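Local coordinates for membrane protein (Acinetobacter baumannii AB307-0294, PDB 5DL5) that forms an OprD-family beta-barrel in the outer membrane that probably admits small solutes, perhaps including antibiotics, into the periplasm, at residues T50-Q55 with K88-Q93; I61-T66 with S113-F118; S81-E86 with G101-H106; T121-G126 with T148-T153. One frame throughout, in Å; residues are numbered along the deposited sequence.

How the contacts relate
All four contacts belong to one beta-barrel of the OprD porin family and fall into two pairs. Contacts 1 and 3 adjoin, their centres 8 Å apart, and are joined by the pairing of strands 50-62 and 70-83: Ile84 N lies 2.8 Å from Val53 O, and Phe82 N lies 2.9 Å from Gln55 O. Contacts 2 and 4, with centres 10 Å apart, adjoin likewise through strands 106-118 and 121-125. The centres of contacts 1 and 2 are 36 Å apart, although both use strand 50-62, which runs between the two pairs. Detergent molecules lie against contacts 1 and 3, and a phosphate against contact 3.

Contact 1 of 4, residues T50-Q55 with K88-Q93; sequences TSSVAQ and KNAGNQ. With C8E ((hydroxyethyloxy)tri(ethyloxy)octane), chain B.
Asn92 reaches Thr50 with its side-chain amide: ND2 donates to Thr50 OG1 at 2.8 Å, nearly in the amide plane, the two side chains approaching from opposite directions. Thr50 OG1 sits between its backbone N and carbonyl carbon (chi1 55°), which turns it to the incoming amide. A second bond runs in the same sense, from the backbone N of Gly91 to Ser52 OG at 2.9 Å. Water 2 ties the two together, 2.7 Å from Ser52 OG and accepting from Asn92 ND2.

The main chain adds one direct bond, Ser51 N to Asn89 O. Thr50 CA brings a CA-H contact to the same oxygen, while Ala90 CA makes another to Ser51 O. Water 1 links Ser51 O to Asn89 N.

Packing is slight: Ala90 CB rests 3.5 Å from Ser52 OG. On the far end, Asn92 N donates to ether oxygen O9 of the detergent C8E (chain B) at 3.0 Å.

The loop between strands 70-83 and 106-118 thus crosses the start of strand 50-62, held by hydroxyls, one main-chain bond and two waters, which implies a polar rather than an apolar join.

Contact 2 of 4, residues I61-T66 with S113-F118; sequences IESGFT and SVKARF
Lys115 NZ is gripped from two directions, by Glu62 OE1 at 2.7 Å in a salt bridge and by the backbone oxygen Ser63 O at 3.0 Å. The carboxylate offers its anti lone pair, away from its other oxygen, and Glu62 OE1 also pairs with Arg124, so two cations share one oxygen and would probably keep the acid ionised. The lysine starts with CG between its backbone N and carbonyl carbon (chi1 54°) and then runs extended, which carries the ammonium across to Glu62 and Ser63.

On its way the chain lies against Phe65, crossing the ring at about a right angle: Lys115 CE stands 4.0 Å from the centroid of the Phe65 ring, over one face in a CH-pi contact. In this antiparallel barrel, strands 50-62 and 106-118 are not neighbours; strand 70-83 pairs with both, and here long side chains, with Phe65 from 61-66, bridge the gap.

The opposite face of Phe65 takes Arg117, whose CB lies 3.9 Å from the ring centroid in a second CH-pi contact. The chain of Arg117 bends at chi3 (58°) and brings its guanidinium over the ring, its plane turned 32° from it, and Phe65 CD1 lies 3.3 Å from Arg117 CZ. Arg117 NE is held by Gln18. Water 3 accepts from both Phe65 N and, at 3.2 Å, Arg117 NH2.

Contact 3 of 4, residues S81-E86 with G101-H106; sequences SFKIGE and GSAYDH. With C8E ((hydroxyethyloxy)tri(ethyloxy)octane), chain C; C8E ((hydroxyethyloxy)tri(ethyloxy)octane), chain D; PO4 (phosphate ion), chain E.
Ala103 opens the contact: its CB packs 4.0 Å from Lys83 CD, and its N donates to water 5, which in turn donates to Glu86 O. At Tyr104 the backbone oxygen lies 3.4 Å from Lys83 CD, as the extended lysine passes on to give its NZ to Glu86 O, 2.9 Å away. Asp105 follows, its O accepting from Lys83 N at 3.0 Å. Its carboxylate oxygen OD1 touches Lys83 CE but stays 4.4 Å from NZ, beyond a salt bridge. Asp105 N donates to O3 of a phosphate ion, probably from the crystallisation liquor, at 3.0 Å. His106 pairs with Phe82 as an antiparallel non-hydrogen-bonded pair where strands 70-83 and 106-118 meet. Phosphate O4 sits 3.8 Å above the centre of the imidazole, and ND1 donates to O9 of the C8E in chain C. The amine of Lys83 is therefore held by the backbone oxygen of Glu86, and Asp105 probably adds only a loose electrostatic attraction.

Contact 4 of 4, residues T121-G126 with T148-T153; sequences TTVRYG and TGTLLT
Two neighbouring antiparallel strands of the barrel wall, 121-125 and 150-157, meet here; the axes of the short segments 121-125 and 150-153 approach to 4.6 Å, with directions 170° apart. Thr122 and Thr153 form a hydrogen-bonded pair, each N to the other's O at 2.8 Å, and Arg124 with Leu151 repeats the pattern with two bonds of 2.9 Å. CA-H contacts fill in between, such as Leu152 CA to Thr122 O.

The non-hydrogen-bonded pairs, Val123 with Leu152 and Tyr125 with Thr150, put their side chains on one face. Val123 CG1, anti to its backbone N (chi1 -174°), presses on Thr150 CG2 at 3.4 Å, a tight fit for two carbons, while its other branch, CG2, meets Leu152 CD1 at 4.0 Å. Thr121 CG2 lies against Leu152 CG, and Thr150 OG1 approaches Tyr125 CD1 obliquely at 3.3 Å.

Such ladders close a porin barrel strand by strand, and strand 121-125 is bonded on its other side to strand 106-118. The ladder runs on to Gly126 and Gly149, where each of the two segments turns a corner; Gly126 N meets Gly149 O nearly straight, but Gly149 N comes to Gly126 O from above the carbonyl plane at 3.1 Å. On the face with Thr122 and Leu151, Arg124 bends at chi3 (-60°) and leads its guanidinium away to Ser113 and Glu62.

Contact 1 of 4, residues T50-Q55 with K88-Q93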
loop_
_atom_site.group_PDB
_atom_site.type_symbol
_atom_site.label_atom_id
_atom_site.label_comp_id
_atom_site.label_asym_id
_atom_site.label_seq_id
_atom_site.Cartn_x
_atom_site.Cartn_y
_atom_site.Cartn_z
ATOM N N THR A 50 11.192 9.692 -15.484
ATOM C CA THR A 50 11.274 10.165 -14.135
ATOM C C THR A 50 12.532 9.506 -13.518
ATOM O O THR A 50 12.965 8.385 -13.889
ATOM C CB THR A 50 10.020 9.936 -13.331
ATOM O OG1 THR A 50 9.703 8.544 -13.390
ATOM C CG2 THR A 50 8.788 10.892 -13.776
ATOM N N SER A 51 13.136 10.258 -12.616
ATOM C CA SER A 51 14.249 9.776 -11.752
ATOM C C SER A 51 14.224 10.515 -10.429
ATOM O O SER A 51 14.234 11.761 -10.411
ATOM C CB SER A 51 15.592 10.009 -12.444
ATOM O OG SER A 51 16.646 9.718 -11.476
ATOM N N SER A 52 14.157 9.765 -9.334
ATOM C CA SER A 52 13.997 10.279 -8.016
ATOM C C SER A 52 15.000 9.582 -7.122
ATOM O O SER A 52 14.979 8.351 -7.007
ATOM C CB SER A 52 12.558 10.108 -7.458
ATOM O OG SER A 52 11.614 10.766 -8.336
ATOM N N VAL A 53 15.864 10.371 -6.441
ATOM C CA VAL A 53 16.838 9.803 -5.485
ATOM C C VAL A 53 16.795 10.643 -4.217
ATOM O O VAL A 53 16.781 11.918 -4.310
ATOM C CB VAL A 53 18.282 9.727 -6.014
ATOM C CG1 VAL A 53 19.139 8.878 -5.074
ATOM C CG2 VAL A 53 18.364 9.181 -7.443
ATOM N N ALA A 54 16.751 9.951 -3.037
ATOM C CA ALA A 54 16.531 10.575 -1.749
ATOM C C ALA A 54 16.918 9.706 -0.528
ATOM O O ALA A 54 17.155 8.496 -0.681
ATOM C CB ALA A 54 15.077 11.061 -1.658
ATOM N N GLN A 55 17.159 10.375 0.623
ATOM C CA GLN A 55 17.499 9.758 1.883
ATOM C C GLN A 55 16.482 10.200 2.910
ATOM O O GLN A 55 16.179 11.412 2.979
ATOM C CB GLN A 55 18.880 10.199 2.335
ATOM C CG GLN A 55 19.271 9.688 3.718
ATOM C CD GLN A 55 19.508 8.209 3.758
ATOM O OE1 GLN A 55 20.232 7.705 2.889
ATOM N NE2 GLN A 55 18.846 7.478 4.693
ATOM N N LYS A 88 15.637 16.920 -11.102
ATOM C CA LYS A 88 14.850 17.799 -11.932
ATOM C C LYS A 88 13.595 17.098 -12.515
ATOM O O LYS A 88 12.651 17.762 -12.835
ATOM C CB LYS A 88 15.717 18.269 -13.047
ATOM C CG LYS A 88 15.170 19.477 -13.726
ATOM C CD LYS A 88 16.059 19.914 -14.898
ATOM C CE LYS A 88 16.253 18.816 -15.931
ATOM N NZ LYS A 88 16.824 19.385 -17.195
ATOM N N ASN A 89 13.574 15.771 -12.599
ATOM C CA ASN A 89 12.405 15.061 -13.131
ATOM C C ASN A 89 11.999 14.001 -12.123
ATOM O O ASN A 89 11.779 12.839 -12.490
ATOM C CB ASN A 89 12.829 14.384 -14.438
ATOM C CG ASN A 89 13.358 15.347 -15.473
ATOM O OD1 ASN A 89 14.499 15.345 -15.790
ATOM N ND2 ASN A 89 12.532 16.185 -15.945
ATOM N N ALA A 90 11.940 14.389 -10.857
ATOM C CA ALA A 90 11.390 13.572 -9.851
ATOM C C ALA A 90 9.848 13.182 -10.059
ATOM O O ALA A 90 9.137 13.904 -10.648
ATOM C CB ALA A 90 11.525 14.254 -8.527
ATOM N N GLY A 91 9.344 12.148 -9.407
ATOM C CA GLY A 91 7.964 11.781 -9.602
ATOM C C GLY A 91 7.691 10.527 -8.835
ATOM O O GLY A 91 8.511 10.099 -8.015
ATOM N N ASN A 92 6.513 9.965 -9.090
ATOM C CA ASN A 92 6.161 8.679 -8.564
ATOM C C ASN A 92 6.063 8.743 -7.078
ATOM O O ASN A 92 6.402 7.837 -6.424
ATOM C CB ASN A 92 7.121 7.587 -9.058
ATOM C CG ASN A 92 7.311 7.644 -10.540
ATOM O OD1 ASN A 92 6.325 7.540 -11.412
ATOM N ND2 ASN A 92 8.492 7.918 -10.902
ATOM N N GLN A 93 5.621 9.880 -6.565
ATOM C CA GLN A 93 5.424 10.078 -5.159
ATOM C C GLN A 93 6.641 9.868 -4.256
ATOM O O GLN A 93 6.468 9.557 -3.089
ATOM C CB GLN A 93 4.196 9.230 -4.675
ATOM C CG GLN A 93 2.949 9.648 -5.353
ATOM C CD GLN A 93 2.800 9.253 -6.831
ATOM O OE1 GLN A 93 3.082 8.097 -7.309
ATOM N NE2 GLN A 93 2.419 10.271 -7.592
HETATM C C6 C8E B . 2.895 14.202 -9.255
HETATM C C7 C8E B . 4.151 13.339 -9.567
HETATM C C8 C8E B . 4.269 12.796 -11.011
HETATM O O9 C8E B . 4.885 11.462 -11.127
HETATM C C10 C8E B . 3.943 10.613 -11.774
HETATM C C11 C8E B . 2.969 10.025 -10.738
HETATM O O12 C8E B . 2.351 8.848 -11.212
HETATM C C13 C8E B . 3.200 7.724 -11.489
HETATM C C14 C8E B . 3.261 6.798 -10.304
HETATM O O15 C8E B . 3.008 5.429 -10.612
HETATM C C16 C8E B . 1.789 5.079 -11.284
HETATM C C17 C8E B . 1.436 3.700 -10.730
HETATM O O18 C8E B . 2.705 3.079 -10.361
HETATM C C19 C8E B . 2.661 2.268 -9.179
HETATM C C20 C8E B . 4.006 1.581 -9.012
HETATM O O21 C8E B . 4.099 0.500 -8.040
HETATM O O HOH W 1 15.388 13.759 -11.867
HETATM O O HOH W 2 10.922 8.683 -9.873
#

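Contact 2 of 4, residues I61-T66 with S113-F118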
loop_
_atom_site.group_PDB
_atom_site.type_symbol
_atom_site.label_atom_id
_atom_site.label_comp_id
_atom_site.label_asym_id
_atom_site.label_seq_id
_atom_site.Cartn_x
_atom_site.Cartn_y
_atom_site.Cartn_z
ATOM N N ILE A 61 7.892 6.338 17.682
ATOM C CA ILE A 61 8.053 6.297 19.176
ATOM C C ILE A 61 6.657 6.061 19.741
ATOM O O ILE A 61 5.647 6.683 19.243
ATOM C CB ILE A 61 8.688 7.558 19.738
ATOM C CG1 ILE A 61 10.114 7.663 19.261
ATOM C CG2 ILE A 61 8.827 7.548 21.295
ATOM C CD1 ILE A 61 10.662 9.029 19.593
ATOM N N GLU A 62 6.584 5.050 20.623
ATOM C CA GLU A 62 5.322 4.635 21.262
ATOM C C GLU A 62 5.700 4.488 22.731
ATOM O O GLU A 62 6.533 3.642 23.031
ATOM C CB GLU A 62 4.846 3.299 20.711
ATOM C CG GLU A 62 4.229 3.378 19.265
ATOM C CD GLU A 62 3.005 4.328 19.237
ATOM O OE1 GLU A 62 2.273 4.586 20.248
ATOM O OE2 GLU A 62 2.772 4.921 18.177
ATOM N N SER A 63 5.102 5.320 23.600
ATOM C CA SER A 63 5.181 5.159 25.021
ATOM C C SER A 63 4.535 3.839 25.398
ATOM O O SER A 63 3.811 3.303 24.617
ATOM C CB SER A 63 4.486 6.270 25.803
ATOM O OG SER A 63 3.091 6.255 25.726
ATOM N N GLY A 64 4.811 3.341 26.576
ATOM C CA GLY A 64 3.924 2.376 27.081
ATOM C C GLY A 64 2.609 3.006 27.612
ATOM O O GLY A 64 2.401 4.211 27.493
ATOM N N PHE A 65 1.797 2.214 28.313
ATOM C CA PHE A 65 0.548 2.725 28.891
ATOM C C PHE A 65 0.760 2.832 30.387
ATOM O O PHE A 65 1.342 1.953 31.075
ATOM C CB PHE A 65 -0.735 1.881 28.550
ATOM C CG PHE A 65 -1.184 1.944 27.119
ATOM C CD1 PHE A 65 -0.622 1.075 26.195
ATOM C CD2 PHE A 65 -2.185 2.843 26.681
ATOM C CE1 PHE A 65 -1.054 1.072 24.892
ATOM C CE2 PHE A 65 -2.636 2.815 25.335
ATOM C CZ PHE A 65 -2.001 1.965 24.419
ATOM N N THR A 66 0.215 3.882 30.947
ATOM C CA THR A 66 0.229 3.942 32.402
ATOM C C THR A 66 -0.645 2.786 32.981
ATOM O O THR A 66 -1.602 2.393 32.356
ATOM C CB THR A 66 -0.330 5.276 32.943
ATOM O OG1 THR A 66 -1.636 5.547 32.382
ATOM C CG2 THR A 66 0.605 6.422 32.629
ATOM N N SER A 113 0.193 11.433 18.634
ATOM C CA SER A 113 -1.072 10.918 19.049
ATOM C C SER A 113 -1.092 10.676 20.535
ATOM O O SER A 113 -0.008 10.655 21.244
ATOM C CB SER A 113 -1.404 9.632 18.281
ATOM O OG SER A 113 -0.421 8.613 18.458
ATOM N N VAL A 114 -2.319 10.608 21.032
ATOM C CA VAL A 114 -2.568 10.160 22.377
ATOM C C VAL A 114 -3.381 8.878 22.319
ATOM O O VAL A 114 -4.107 8.688 21.363
ATOM C CB VAL A 114 -3.236 11.251 23.270
ATOM C CG1 VAL A 114 -2.249 12.373 23.456
ATOM C CG2 VAL A 114 -4.590 11.736 22.714
ATOM N N LYS A 115 -3.253 8.013 23.339
ATOM C CA LYS A 115 -3.907 6.727 23.305
ATOM C C LYS A 115 -4.349 6.326 24.655
ATOM O O LYS A 115 -3.825 6.839 25.639
ATOM C CB LYS A 115 -2.952 5.651 22.737
ATOM C CG LYS A 115 -1.637 5.499 23.364
ATOM C CD LYS A 115 -0.696 4.596 22.576
ATOM C CE LYS A 115 0.528 4.360 23.437
ATOM N NZ LYS A 115 1.610 3.689 22.678
ATOM N N ALA A 116 -5.424 5.564 24.702
ATOM C CA ALA A 116 -6.033 5.111 25.895
ATOM C C ALA A 116 -6.404 3.669 25.727
ATOM O O ALA A 116 -6.682 3.248 24.598
ATOM C CB ALA A 116 -7.250 5.984 26.232
ATOM N N ARG A 117 -6.297 2.900 26.803
ATOM C CA ARG A 117 -6.523 1.466 26.730
ATOM C C ARG A 117 -7.334 0.981 27.908
ATOM O O ARG A 117 -7.017 1.323 29.034
ATOM C CB ARG A 117 -5.214 0.672 26.592
ATOM C CG ARG A 117 -5.452 -0.830 26.299
ATOM C CD ARG A 117 -4.170 -1.599 26.090
ATOM N NE ARG A 117 -3.296 -1.482 27.277
ATOM C CZ ARG A 117 -2.004 -1.769 27.270
ATOM N NH1 ARG A 117 -1.439 -2.248 26.174
ATOM N NH2 ARG A 117 -1.270 -1.597 28.322
ATOM N N PHE A 118 -8.371 0.185 27.652
ATOM C CA PHE A 118 -9.198 -0.445 28.692
ATOM C C PHE A 118 -9.366 -1.880 28.282
ATOM O O PHE A 118 -9.751 -2.134 27.137
ATOM C CB PHE A 118 -10.573 0.185 28.633
ATOM C CG PHE A 118 -11.584 -0.545 29.477
ATOM C CD1 PHE A 118 -11.438 -0.609 30.874
ATOM C CD2 PHE A 118 -12.645 -1.191 28.901
ATOM C CE1 PHE A 118 -12.359 -1.320 31.672
ATOM C CE2 PHE A 118 -13.551 -1.850 29.680
ATOM C CZ PHE A 118 -13.398 -1.923 31.069
HETATM O O HOH W 3 1.785 -0.745 28.308
#

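Contact 3 of 4, residues S81-E86 with G101-H106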
loop_
_atom_site.group_PDB
_atom_site.type_symbol
_atom_site.label_atom_id
_atom_site.label_comp_id
_atom_site.label_asym_id
_atom_site.label_seq_id
_atom_site.Cartn_x
_atom_site.Cartn_y
_atom_site.Cartn_z
ATOM N N SER A 81 13.801 14.190 5.476
ATOM C CA SER A 81 14.409 13.661 4.288
ATOM C C SER A 81 15.164 14.704 3.507
ATOM O O SER A 81 14.883 15.905 3.697
ATOM C CB SER A 81 13.337 13.040 3.372
ATOM O OG SER A 81 12.488 12.179 4.083
ATOM N N PHE A 82 16.032 14.269 2.580
ATOM C CA PHE A 82 16.602 15.265 1.630
ATOM C C PHE A 82 16.719 14.600 0.274
ATOM O O PHE A 82 16.922 13.412 0.188
ATOM C CB PHE A 82 17.887 15.886 2.166
ATOM C CG PHE A 82 18.944 14.885 2.555
ATOM C CD1 PHE A 82 19.013 14.367 3.877
ATOM C CD2 PHE A 82 19.882 14.461 1.628
ATOM C CE1 PHE A 82 20.042 13.447 4.240
ATOM C CE2 PHE A 82 20.844 13.536 1.974
ATOM C CZ PHE A 82 20.959 13.063 3.291
ATOM N N LYS A 83 16.653 15.360 -0.785
ATOM C CA LYS A 83 16.884 14.763 -2.081
ATOM C C LYS A 83 18.420 14.531 -2.247
ATOM O O LYS A 83 19.236 15.210 -1.550
ATOM C CB LYS A 83 16.366 15.683 -3.190
ATOM C CG LYS A 83 17.160 16.961 -3.393
ATOM C CD LYS A 83 16.562 17.853 -4.460
ATOM C CE LYS A 83 17.578 18.908 -4.694
ATOM N NZ LYS A 83 17.009 19.739 -5.752
ATOM N N ILE A 84 18.769 13.564 -3.147
ATOM C CA ILE A 84 20.144 13.332 -3.548
ATOM C C ILE A 84 20.257 13.690 -5.016
ATOM O O ILE A 84 19.728 12.990 -5.838
ATOM C CB ILE A 84 20.561 11.905 -3.251
ATOM C CG1 ILE A 84 20.543 11.720 -1.705
ATOM C CG2 ILE A 84 21.986 11.624 -3.794
ATOM C CD1 ILE A 84 20.570 10.262 -1.272
ATOM N N GLY A 85 20.948 14.759 -5.362
ATOM C CA GLY A 85 21.030 15.177 -6.755
ATOM C C GLY A 85 19.969 16.219 -6.970
ATOM O O GLY A 85 19.105 16.534 -6.108
ATOM N N GLU A 86 20.022 16.810 -8.132
ATOM C CA GLU A 86 19.102 17.869 -8.464
ATOM C C GLU A 86 17.614 17.371 -8.522
ATOM O O GLU A 86 16.684 18.077 -8.094
ATOM C CB GLU A 86 19.459 18.484 -9.829
ATOM C CG GLU A 86 18.540 19.665 -10.136
ATOM C CD GLU A 86 18.898 20.419 -11.415
ATOM O OE1 GLU A 86 19.664 19.911 -12.237
ATOM O OE2 GLU A 86 18.378 21.544 -11.533
ATOM N N GLY A 101 7.529 22.761 -10.510
ATOM C CA GLY A 101 8.089 21.501 -10.911
ATOM C C GLY A 101 9.377 21.028 -10.220
ATOM O O GLY A 101 9.653 19.813 -10.245
ATOM N N SER A 102 10.114 21.938 -9.576
ATOM C CA SER A 102 11.434 21.548 -8.973
ATOM C C SER A 102 11.264 20.718 -7.745
ATOM O O SER A 102 10.223 20.797 -7.011
ATOM C CB SER A 102 12.375 22.773 -8.736
ATOM O OG SER A 102 11.742 23.717 -7.917
ATOM N N ALA A 103 12.217 19.834 -7.519
ATOM C CA ALA A 103 12.192 19.057 -6.313
ATOM C C ALA A 103 12.457 19.863 -5.037
ATOM O O ALA A 103 13.233 20.723 -5.062
ATOM C CB ALA A 103 13.131 17.921 -6.457
ATOM N N TYR A 104 11.779 19.598 -3.926
ATOM C CA TYR A 104 12.140 20.115 -2.623
ATOM C C TYR A 104 13.526 19.600 -2.243
ATOM O O TYR A 104 13.874 18.422 -2.406
ATOM C CB TYR A 104 11.192 19.669 -1.527
ATOM C CG TYR A 104 10.056 20.632 -1.274
ATOM C CD1 TYR A 104 9.098 20.867 -2.256
ATOM C CD2 TYR A 104 10.041 21.419 -0.113
ATOM C CE1 TYR A 104 8.062 21.723 -2.010
ATOM C CE2 TYR A 104 9.081 22.421 0.087
ATOM C CZ TYR A 104 8.066 22.509 -0.856
ATOM O OH TYR A 104 7.093 23.415 -0.697
ATOM N N ASP A 105 14.304 20.468 -1.671
ATOM C CA ASP A 105 15.679 20.055 -1.295
ATOM C C ASP A 105 15.571 19.114 -0.047
ATOM O O ASP A 105 16.332 18.202 0.094
ATOM C CB ASP A 105 16.485 21.255 -0.849
ATOM C CG ASP A 105 17.963 20.890 -0.726
ATOM O OD1 ASP A 105 18.507 20.233 -1.663
ATOM O OD2 ASP A 105 18.554 21.154 0.346
ATOM N N HIS A 106 14.760 19.468 0.927
ATOM C CA HIS A 106 14.659 18.738 2.190
ATOM C C HIS A 106 13.227 18.971 2.723
ATOM O O HIS A 106 12.577 19.934 2.332
ATOM C CB HIS A 106 15.699 19.109 3.271
ATOM C CG HIS A 106 15.817 20.600 3.546
ATOM N ND1 HIS A 106 15.032 21.271 4.483
ATOM C CD2 HIS A 106 16.565 21.546 2.957
ATOM C CE1 HIS A 106 15.307 22.565 4.447
ATOM N NE2 HIS A 106 16.282 22.748 3.582
HETATM C C8 C8E C . 12.495 20.045 7.024
HETATM O O9 C8E C . 13.870 19.672 7.003
HETATM C C10 C8E C . 14.172 18.259 6.941
HETATM C C11 C8E C . 15.633 17.984 7.274
HETATM O O12 C8E C . 15.889 16.579 7.436
HETATM C C13 C8E C . 16.542 16.221 8.668
HETATM C C14 C8E C . 16.976 14.751 8.724
HETATM O O15 C8E C . 17.596 14.428 7.495
HETATM C C16 C8E C . 17.552 13.056 7.078
HETATM C C17 C8E C . 18.398 12.218 7.992
HETATM O O18 C8E C . 18.838 11.062 7.262
HETATM C C19 C8E C . 20.200 11.219 6.840
HETATM C C20 C8E C . 21.117 10.300 7.554
HETATM O O21 C8E C . 22.306 10.339 6.770
HETATM C C1 C8E D . 18.828 19.240 6.391
HETATM C C2 C8E D . 19.257 18.492 5.148
HETATM C C3 C8E D . 20.448 17.485 5.215
HETATM C C4 C8E D . 20.471 16.628 6.449
HETATM C C5 C8E D . 21.681 15.767 6.750
HETATM C C6 C8E D . 21.700 15.513 8.255
HETATM C C7 C8E D . 22.070 14.077 8.540
HETATM P P PO4 E . 13.583 23.955 -0.249
HETATM O O1 PO4 E . 12.356 24.819 0.030
HETATM O O2 PO4 E . 14.894 24.761 -0.184
HETATM O O3 PO4 E . 13.470 23.400 -1.676
HETATM O O4 PO4 E . 13.664 22.832 0.796
HETATM O O HOH W 4 19.434 17.782 -0.643
HETATM O O HOH W 5 14.676 19.978 -8.909
#

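Contact 4 of 4, residues T121-G126 with T148-T153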
loop_
_atom_site.group_PDB
_atom_site.type_symbol
_atom_site.label_atom_id
_atom_site.label_comp_id
_atom_site.label_asym_id
_atom_site.label_seq_id
_atom_site.Cartn_x
_atom_site.Cartn_y
_atom_site.Cartn_z
ATOM N N THR A 121 -8.958 -3.195 24.582
ATOM C CA THR A 121 -9.339 -2.196 23.544
ATOM C C THR A 121 -8.571 -0.903 23.616
ATOM O O THR A 121 -8.483 -0.298 24.702
ATOM C CB THR A 121 -10.860 -1.891 23.739
ATOM O OG1 THR A 121 -11.601 -3.088 23.529
ATOM C CG2 THR A 121 -11.353 -0.822 22.808
ATOM N N THR A 122 -8.000 -0.449 22.500
ATOM C CA THR A 122 -7.222 0.765 22.433
ATOM C C THR A 122 -7.943 1.788 21.556
ATOM O O THR A 122 -8.615 1.423 20.551
ATOM C CB THR A 122 -5.849 0.422 21.876
ATOM O OG1 THR A 122 -5.255 -0.521 22.767
ATOM C CG2 THR A 122 -4.895 1.620 21.813
ATOM N N VAL A 123 -7.853 3.068 21.929
ATOM C CA VAL A 123 -8.269 4.186 21.094
ATOM C C VAL A 123 -7.066 5.091 20.893
ATOM O O VAL A 123 -6.368 5.460 21.824
ATOM C CB VAL A 123 -9.462 4.989 21.683
ATOM C CG1 VAL A 123 -9.957 6.074 20.694
ATOM C CG2 VAL A 123 -10.637 4.049 22.015
ATOM N N ARG A 124 -6.765 5.429 19.661
ATOM C CA ARG A 124 -5.678 6.342 19.347
ATOM C C ARG A 124 -6.219 7.533 18.566
ATOM O O ARG A 124 -6.864 7.360 17.509
ATOM C CB ARG A 124 -4.657 5.605 18.579
ATOM C CG ARG A 124 -3.497 6.430 18.119
ATOM C CD ARG A 124 -2.543 5.636 17.275
ATOM N NE ARG A 124 -1.921 4.470 17.889
ATOM C CZ ARG A 124 -0.790 4.520 18.610
ATOM N NH1 ARG A 124 -0.215 5.702 18.960
ATOM N NH2 ARG A 124 -0.262 3.394 19.098
ATOM N N TYR A 125 -5.881 8.722 19.031
ATOM C CA TYR A 125 -6.274 9.946 18.422
ATOM C C TYR A 125 -5.016 10.763 18.004
ATOM O O TYR A 125 -4.159 11.091 18.843
ATOM C CB TYR A 125 -7.054 10.738 19.450
ATOM C CG TYR A 125 -7.367 12.105 18.883
ATOM C CD1 TYR A 125 -8.059 12.239 17.662
ATOM C CD2 TYR A 125 -7.024 13.247 19.562
ATOM C CE1 TYR A 125 -8.367 13.482 17.137
ATOM C CE2 TYR A 125 -7.341 14.501 19.059
ATOM C CZ TYR A 125 -8.019 14.591 17.858
ATOM O OH TYR A 125 -8.359 15.794 17.379
ATOM N N GLY A 126 -4.936 11.091 16.727
ATOM C CA GLY A 126 -3.910 11.874 16.186
ATOM C C GLY A 126 -3.327 11.287 14.921
ATOM O O GLY A 126 -4.017 10.638 14.153
ATOM N N THR A 148 -4.770 11.470 10.023
ATOM C CA THR A 148 -5.108 12.052 11.279
ATOM C C THR A 148 -6.566 11.795 11.602
ATOM O O THR A 148 -7.432 12.113 10.846
ATOM C CB THR A 148 -4.828 13.561 11.297
ATOM O OG1 THR A 148 -3.494 13.794 10.843
ATOM C CG2 THR A 148 -5.010 14.244 12.747
ATOM N N GLY A 149 -6.789 11.255 12.796
ATOM C CA GLY A 149 -8.148 11.013 13.300
ATOM C C GLY A 149 -8.071 10.027 14.409
ATOM O O GLY A 149 -7.054 10.031 15.101
ATOM N N THR A 150 -9.125 9.207 14.583
ATOM C CA THR A 150 -9.305 8.365 15.729
ATOM C C THR A 150 -9.525 6.922 15.298
ATOM O O THR A 150 -10.329 6.716 14.402
ATOM C CB THR A 150 -10.591 8.775 16.525
ATOM O OG1 THR A 150 -10.418 10.082 16.918
ATOM C CG2 THR A 150 -10.744 7.967 17.953
ATOM N N LEU A 151 -8.796 5.981 15.879
ATOM C CA LEU A 151 -8.951 4.584 15.586
ATOM C C LEU A 151 -9.105 3.825 16.829
ATOM O O LEU A 151 -8.266 3.881 17.763
ATOM C CB LEU A 151 -7.737 4.021 14.862
ATOM C CG LEU A 151 -7.780 2.558 14.409
ATOM C CD1 LEU A 151 -8.801 2.392 13.319
ATOM C CD2 LEU A 151 -6.417 1.978 13.907
ATOM N N LEU A 152 -10.161 3.069 16.873
ATOM C CA LEU A 152 -10.371 2.155 17.963
ATOM C C LEU A 152 -10.103 0.740 17.463
ATOM O O LEU A 152 -10.620 0.364 16.382
ATOM C CB LEU A 152 -11.855 2.169 18.435
ATOM C CG LEU A 152 -12.291 1.196 19.560
ATOM C CD1 LEU A 152 -13.416 1.779 20.304
ATOM C CD2 LEU A 152 -12.748 -0.164 19.049
ATOM N N THR A 153 -9.373 -0.039 18.299
ATOM C CA THR A 153 -8.927 -1.371 18.000
ATOM C C THR A 153 -9.243 -2.269 19.212
ATOM O O THR A 153 -8.711 -2.083 20.300
ATOM C CB THR A 153 -7.439 -1.441 17.692
ATOM O OG1 THR A 153 -7.198 -0.568 16.603
ATOM C CG2 THR A 153 -7.034 -2.836 17.231
#